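Local atomic coordinates of poly-gamma-glutamate hydrolase (Bacillus phage phiNIT1, PDB entry 3A9L), a protein that hydrolyses the gamma-glutamyl linkages of bacterial poly-gamma-glutamate as a zinc-dependent peptidase of a bacteriophage. Residues G20-I25 with G68-G73; V27-P32 with L93-D98. All blocks are in the same frame, centred on the assembly; numbering follows the deposited sequence.

Contact 1 (G20-I25 with G68-G73)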
loop_
_atom_site.group_PDB
_atom_site.type_symbol
_atom_site.label_atom_id
_atom_site.label_comp_id
_atom_site.label_asym_id
_atom_site.label_seq_id
_atom_site.Cartn_x
_atom_site.Cartn_y
_atom_site.Cartn_z
ATOM N N GLY A 20 -4.257 12.821 0.060
ATOM C CA GLY A 20 -4.807 12.667 1.405
ATOM C C GLY A 20 -5.941 13.644 1.720
ATOM O O GLY A 20 -6.493 13.600 2.829
ATOM N N VAL A 21 -6.277 14.520 0.760
ATOM C CA VAL A 21 -7.508 15.305 0.835
ATOM C C VAL A 21 -8.526 14.912 -0.262
ATOM O O VAL A 21 -9.641 14.520 0.062
ATOM C CB VAL A 21 -7.270 16.857 0.906
ATOM C CG1 VAL A 21 -8.594 17.598 0.800
ATOM C CG2 VAL A 21 -6.552 17.254 2.201
ATOM N N ALA A 22 -8.161 15.019 -1.540
ATOM C CA ALA A 22 -9.024 14.524 -2.641
ATOM C C ALA A 22 -8.790 13.040 -3.025
ATOM O O ALA A 22 -9.694 12.372 -3.560
ATOM C CB ALA A 22 -8.891 15.407 -3.877
ATOM N N TYR A 23 -7.575 12.528 -2.792
ATOM C CA TYR A 23 -7.281 11.173 -3.193
ATOM C C TYR A 23 -6.165 10.557 -2.316
ATOM O O TYR A 23 -5.380 11.280 -1.709
ATOM C CB TYR A 23 -6.869 11.116 -4.683
ATOM C CG TYR A 23 -5.452 11.571 -4.917
ATOM C CD1 TYR A 23 -5.154 12.934 -5.060
ATOM C CD2 TYR A 23 -4.392 10.632 -4.995
ATOM C CE1 TYR A 23 -3.829 13.364 -5.300
ATOM C CE2 TYR A 23 -3.090 11.059 -5.200
ATOM C CZ TYR A 23 -2.814 12.410 -5.354
ATOM O OH TYR A 23 -1.533 12.823 -5.573
ATOM N N ASN A 24 -6.172 9.226 -2.228
ATOM C CA ASN A 24 -5.031 8.479 -1.686
ATOM C C ASN A 24 -4.681 7.285 -2.608
ATOM O O ASN A 24 -5.460 6.928 -3.501
ATOM C CB ASN A 24 -5.209 8.137 -0.182
ATOM C CG ASN A 24 -6.163 6.969 0.098
ATOM O OD1 ASN A 24 -6.404 6.098 -0.725
ATOM N ND2 ASN A 24 -6.653 6.935 1.310
ATOM N N ILE A 25 -3.489 6.717 -2.418
ATOM C CA ILE A 25 -3.088 5.515 -3.121
ATOM C C ILE A 25 -2.675 4.430 -2.110
ATOM O O ILE A 25 -1.932 4.694 -1.131
ATOM C CB ILE A 25 -1.921 5.785 -4.108
ATOM C CG1 ILE A 25 -2.145 7.095 -4.912
ATOM C CG2 ILE A 25 -1.753 4.585 -5.070
ATOM C CD1 ILE A 25 -0.999 7.464 -5.847
ATOM N N GLY A 68 -10.662 7.971 -4.694
ATOM C CA GLY A 68 -11.280 9.265 -4.370
ATOM C C GLY A 68 -11.734 9.344 -2.918
ATOM O O GLY A 68 -12.294 8.382 -2.385
ATOM N N LEU A 69 -11.495 10.489 -2.289
ATOM C CA LEU A 69 -11.773 10.711 -0.862
ATOM C C LEU A 69 -12.761 11.827 -0.583
ATOM O O LEU A 69 -13.119 12.076 0.584
ATOM C CB LEU A 69 -10.487 11.059 -0.097
ATOM C CG LEU A 69 -9.284 10.117 -0.185
ATOM C CD1 LEU A 69 -8.148 10.584 0.724
ATOM C CD2 LEU A 69 -9.724 8.748 0.199
ATOM N N LEU A 70 -13.212 12.488 -1.637
ATOM C CA LEU A 70 -14.059 13.642 -1.461
ATOM C C LEU A 70 -15.401 13.134 -0.995
ATOM O O LEU A 70 -15.817 12.035 -1.354
ATOM C CB LEU A 70 -14.186 14.469 -2.744
ATOM C CG LEU A 70 -12.853 15.040 -3.237
ATOM C CD1 LEU A 70 -12.788 15.068 -4.766
ATOM C CD2 LEU A 70 -12.585 16.404 -2.636
ATOM N N PRO A 71 -16.060 13.899 -0.135
ATOM C CA PRO A 71 -17.406 13.474 0.228
ATOM C C PRO A 71 -18.373 13.475 -0.994
ATOM O O PRO A 71 -19.398 12.744 -0.997
ATOM C CB PRO A 71 -17.814 14.511 1.287
ATOM C CG PRO A 71 -16.502 15.095 1.788
ATOM C CD PRO A 71 -15.666 15.139 0.546
ATOM N N SER A 72 -18.050 14.265 -2.030
ATOM C CA SER A 72 -18.858 14.289 -3.271
ATOM C C SER A 72 -18.054 14.831 -4.439
ATOM O O SER A 72 -17.096 15.602 -4.249
ATOM C CB SER A 72 -20.131 15.144 -3.090
ATOM O OG SER A 72 -19.824 16.543 -2.966
ATOM N N GLY A 73 -18.435 14.429 -5.650
ATOM C CA GLY A 73 -17.778 14.940 -6.843
ATOM C C GLY A 73 -16.392 14.373 -7.101
ATOM O O GLY A 73 -15.491 15.073 -7.594
HETATM O O HOH W 1 -12.439 14.509 1.630
#

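Contact 2 (V27-P32 with L93-D98)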
loop_
_atom_site.group_PDB
_atom_site.type_symbol
_atom_site.label_atom_id
_atom_site.label_comp_id
_atom_site.label_asym_id
_atom_site.label_seq_id
_atom_site.Cartn_x
_atom_site.Cartn_y
_atom_site.Cartn_z
ATOM N N VAL A 27 -1.243 0.233 -1.868
ATOM C CA VAL A 27 -0.564 -0.849 -2.634
ATOM C C VAL A 27 -0.188 -1.974 -1.666
ATOM O O VAL A 27 0.342 -1.728 -0.596
ATOM C CB VAL A 27 0.743 -0.353 -3.314
ATOM C CG1 VAL A 27 1.386 -1.455 -4.168
ATOM C CG2 VAL A 27 0.536 0.892 -4.161
ATOM N N LYS A 28 -0.456 -3.216 -2.043
ATOM C CA LYS A 28 0.170 -4.307 -1.363
ATOM C C LYS A 28 0.633 -5.308 -2.408
ATOM O O LYS A 28 -0.183 -5.966 -3.016
ATOM C CB LYS A 28 -0.779 -4.953 -0.309
ATOM C CG LYS A 28 -0.030 -6.058 0.551
ATOM C CD LYS A 28 -0.941 -6.741 1.554
ATOM C CE LYS A 28 -0.131 -7.593 2.558
ATOM N NZ LYS A 28 -0.987 -8.236 3.609
ATOM N N ARG A 29 1.945 -5.380 -2.630
ATOM C CA ARG A 29 2.534 -6.316 -3.554
ATOM C C ARG A 29 2.918 -7.543 -2.714
ATOM O O ARG A 29 3.754 -7.436 -1.797
ATOM C CB ARG A 29 3.763 -5.694 -4.247
ATOM C CG ARG A 29 4.230 -6.560 -5.411
ATOM C CD ARG A 29 5.493 -6.092 -6.128
ATOM N NE ARG A 29 5.972 -7.162 -7.003
ATOM C CZ ARG A 29 7.231 -7.338 -7.409
ATOM N NH1 ARG A 29 8.167 -6.478 -7.099
ATOM N NH2 ARG A 29 7.536 -8.374 -8.181
ATOM N N GLN A 30 2.296 -8.682 -3.023
ATOM C CA GLN A 30 2.378 -9.876 -2.204
ATOM C C GLN A 30 2.182 -11.151 -3.019
ATOM O O GLN A 30 2.072 -12.231 -2.467
ATOM C CB GLN A 30 1.374 -9.796 -1.031
ATOM C CG GLN A 30 -0.116 -9.855 -1.419
ATOM C CD GLN A 30 -1.038 -10.055 -0.224
ATOM O OE1 GLN A 30 -0.588 -10.269 0.915
ATOM N NE2 GLN A 30 -2.339 -9.979 -0.468
ATOM N N ASN A 31 2.172 -11.014 -4.337
ATOM C CA ASN A 31 1.979 -12.144 -5.245
ATOM C C ASN A 31 2.733 -11.904 -6.563
ATOM O O ASN A 31 2.657 -10.796 -7.112
ATOM C CB ASN A 31 0.475 -12.371 -5.484
ATOM C CG ASN A 31 0.154 -13.754 -6.066
ATOM O OD1 ASN A 31 0.076 -13.918 -7.289
ATOM N ND2 ASN A 31 -0.040 -14.744 -5.197
ATOM N N PRO A 32 3.479 -12.924 -7.064
ATOM C CA PRO A 32 4.128 -12.877 -8.374
ATOM C C PRO A 32 3.179 -12.908 -9.581
ATOM O O PRO A 32 3.522 -12.373 -10.651
ATOM C CB PRO A 32 4.972 -14.155 -8.383
ATOM C CG PRO A 32 4.293 -15.052 -7.396
ATOM C CD PRO A 32 3.854 -14.150 -6.328
ATOM N N LEU A 93 1.651 -3.130 -12.227
ATOM C CA LEU A 93 1.145 -3.966 -13.326
ATOM C C LEU A 93 2.251 -4.789 -13.979
ATOM O O LEU A 93 2.079 -5.998 -14.188
ATOM C CB LEU A 93 0.368 -3.141 -14.366
ATOM C CG LEU A 93 -1.147 -3.008 -14.088
ATOM C CD1 LEU A 93 -1.782 -4.322 -14.402
ATOM C CD2 LEU A 93 -1.439 -2.614 -12.634
ATOM N N SER A 94 3.384 -4.144 -14.260
ATOM C CA SER A 94 4.499 -4.749 -14.974
ATOM C C SER A 94 5.178 -5.866 -14.206
ATOM O O SER A 94 5.945 -6.645 -14.799
ATOM C CB SER A 94 5.559 -3.696 -15.301
ATOM O OG SER A 94 6.254 -3.364 -14.098
ATOM N N LYS A 95 4.925 -5.913 -12.899
ATOM C CA LYS A 95 5.512 -6.919 -11.997
ATOM C C LYS A 95 4.598 -8.138 -11.767
ATOM O O LYS A 95 4.914 -9.063 -10.998
ATOM C CB LYS A 95 5.896 -6.253 -10.667
ATOM C CG LYS A 95 6.885 -5.092 -10.774
ATOM C CD LYS A 95 8.163 -5.489 -11.508
ATOM C CE LYS A 95 9.293 -4.483 -11.250
ATOM N NZ LYS A 95 8.825 -3.072 -11.286
ATOM N N HIS A 96 3.463 -8.151 -12.464
ATOM C CA HIS A 96 2.524 -9.262 -12.347
ATOM C C HIS A 96 2.163 -9.845 -13.697
ATOM O O HIS A 96 1.880 -9.119 -14.656
ATOM C CB HIS A 96 1.240 -8.833 -11.651
ATOM C CG HIS A 96 1.454 -8.333 -10.270
ATOM N ND1 HIS A 96 1.909 -7.065 -10.004
ATOM C CD2 HIS A 96 1.277 -8.932 -9.070
ATOM C CE1 HIS A 96 2.007 -6.904 -8.697
ATOM N NE2 HIS A 96 1.645 -8.028 -8.111
ATOM N N THR A 97 2.129 -11.170 -13.748
ATOM C CA THR A 97 1.682 -11.860 -14.953
ATOM C C THR A 97 0.285 -11.477 -15.378
ATOM O O THR A 97 0.050 -11.206 -16.553
ATOM C CB THR A 97 1.697 -13.367 -14.758
ATOM O OG1 THR A 97 2.969 -13.729 -14.216
ATOM C CG2 THR A 97 1.472 -14.110 -16.130
ATOM N N ASP A 98 -0.631 -11.498 -14.410
ATOM C CA ASP A 98 -2.037 -11.339 -14.661
ATOM C C ASP A 98 -2.550 -10.141 -13.890
ATOM O O ASP A 98 -1.933 -9.719 -12.915
ATOM C CB ASP A 98 -2.791 -12.610 -14.262
ATOM C CG ASP A 98 -2.414 -13.803 -15.122
ATOM O OD1 ASP A 98 -2.515 -13.711 -16.364
ATOM O OD2 ASP A 98 -2.004 -14.844 -14.577
HETATM O O HOH W 2 4.410 -9.196 -8.380
HETATM O O HOH W 3 5.992 -11.772 -11.220
#

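Contact 1 (G20-I25 with G68-G73)
Leu69 N donates to Ala22 O at 2.9 Å, with 157° at the hydrogen, the one direct hydrogen bond between these segments. It lies just past an antiparallel, non-hydrogen-bonded beta pair, Tyr23 with Gly68, whose CA atoms are 4.6 Å apart; here strand 23-29 starts and strand 62-68 ends in the mixed sheet of this open alpha/beta fold, and beyond the pair the chains part into loops. Within the strands the pairing goes on through Asn24 and Gln67. On its other flank, Gly68 makes backbone bonds to Ala41 and Gly43, which lie in sequence between the zinc ligands His40 and Glu45.

The apolar part is carried by two leucines. Leu69, with CG beside its own backbone N (chi1 -54°), extends along 20-25 and lays CD1 on the backbone, 3.6 Å from Tyr23 C. Its other branch, CD2, reaches Asn24 ND2 at 3.7 Å. The asparagine side chain crosses the leucine at about a right angle, a chi1 of 77° placing its CG between the backbone N and the carbonyl carbon; its OD1 is taken by Gln67 NE2, which ties down the amide that meets the leucine methyl. Leu70 fits differently: its forked end straddles Ala22, CG lying 3.9 Å from Ala22 CA while both methyls touch Ala22 CB.

Water makes the remaining polar link, donating to Leu69 O at 2.7 Å and, at a longer 3.2 Å, to Val21 O, and so bridging the loops where they diverge. Ala22 O takes two partners: the amide of Leu69, and Gly68 CA in a CA-H...O contact at 3.6 Å.

Contact 2 (V27-P32 with L93-D98)
Arg29 and His96 meet at the close-packed end of this contact, where the last residues of strand 23-29 approach the turn that follows helix 87-94. Arg29 CG comes within 4.0 Å of His96 CE1, and the guanidinium and imidazole planes stand 70° apart, so the two groups do not stack. The arginine gets there by an extended chain from CG to NE, with CG anti to the backbone N (chi1 -169°). Lys95 closes over one face of the guanidinium: its CB sits 3.7 Å from Arg29 CZ, displaced toward the rim of the group. The imidazole is buried, and Asn31 O presses obliquely on it, 3.0 Å from His96 CD2; the nearby NE2 has too poor an angle to bond to that oxygen. Both ring nitrogens have partners elsewhere, ND1 with Met92 O and NE2 with Ser62 OG, and these two bonds fix the rotation of the ring. A water is packed in here too, over one face of the His96 ring and in plane at the guanidinium edge, accepting from Arg29 NE at 2.9 Å and donating to Asn31 O and Lys95 O, each at 2.7 Å.

Toward the solvent side the fit relaxes. A second water spans Pro32 O (2.6 Å) and Lys95 O (2.9 Å). Pro32 and Thr97 are exposed here, although Pro32 also packs on Val19 of the second subunit, and the end of Lys95 leads away from the strand. No direct hydrogen bond crosses between the segments. The water-bridged carbonyls of Asn31 and Lys95, with a long, weak ion pair from Arg29 NH1 to Glu14 OE1 of the second subunit, probably help to offset the guanidinium charge.

In the fold
The two contacts use successive parts of one strand, 23-29, and their centres lie 24 Å apart. Along the chain the segments alternate, 20-25, 27-32, 68-73, 93-98, so contact 2 starts before contact 1 is completed. Contact 1 joins the start of the strand to the loop leaving its sheet neighbour 62-68; contact 2 joins its end to the turn between helix 87-94 and strand 98-105. Strand 23-29 is outermost within the chain, and it pairs antiparallel with a strand of the second subunit, continuing the sheet across the interface. Both contacts therefore tie the edge strand used in dimer formation back to its own subunit.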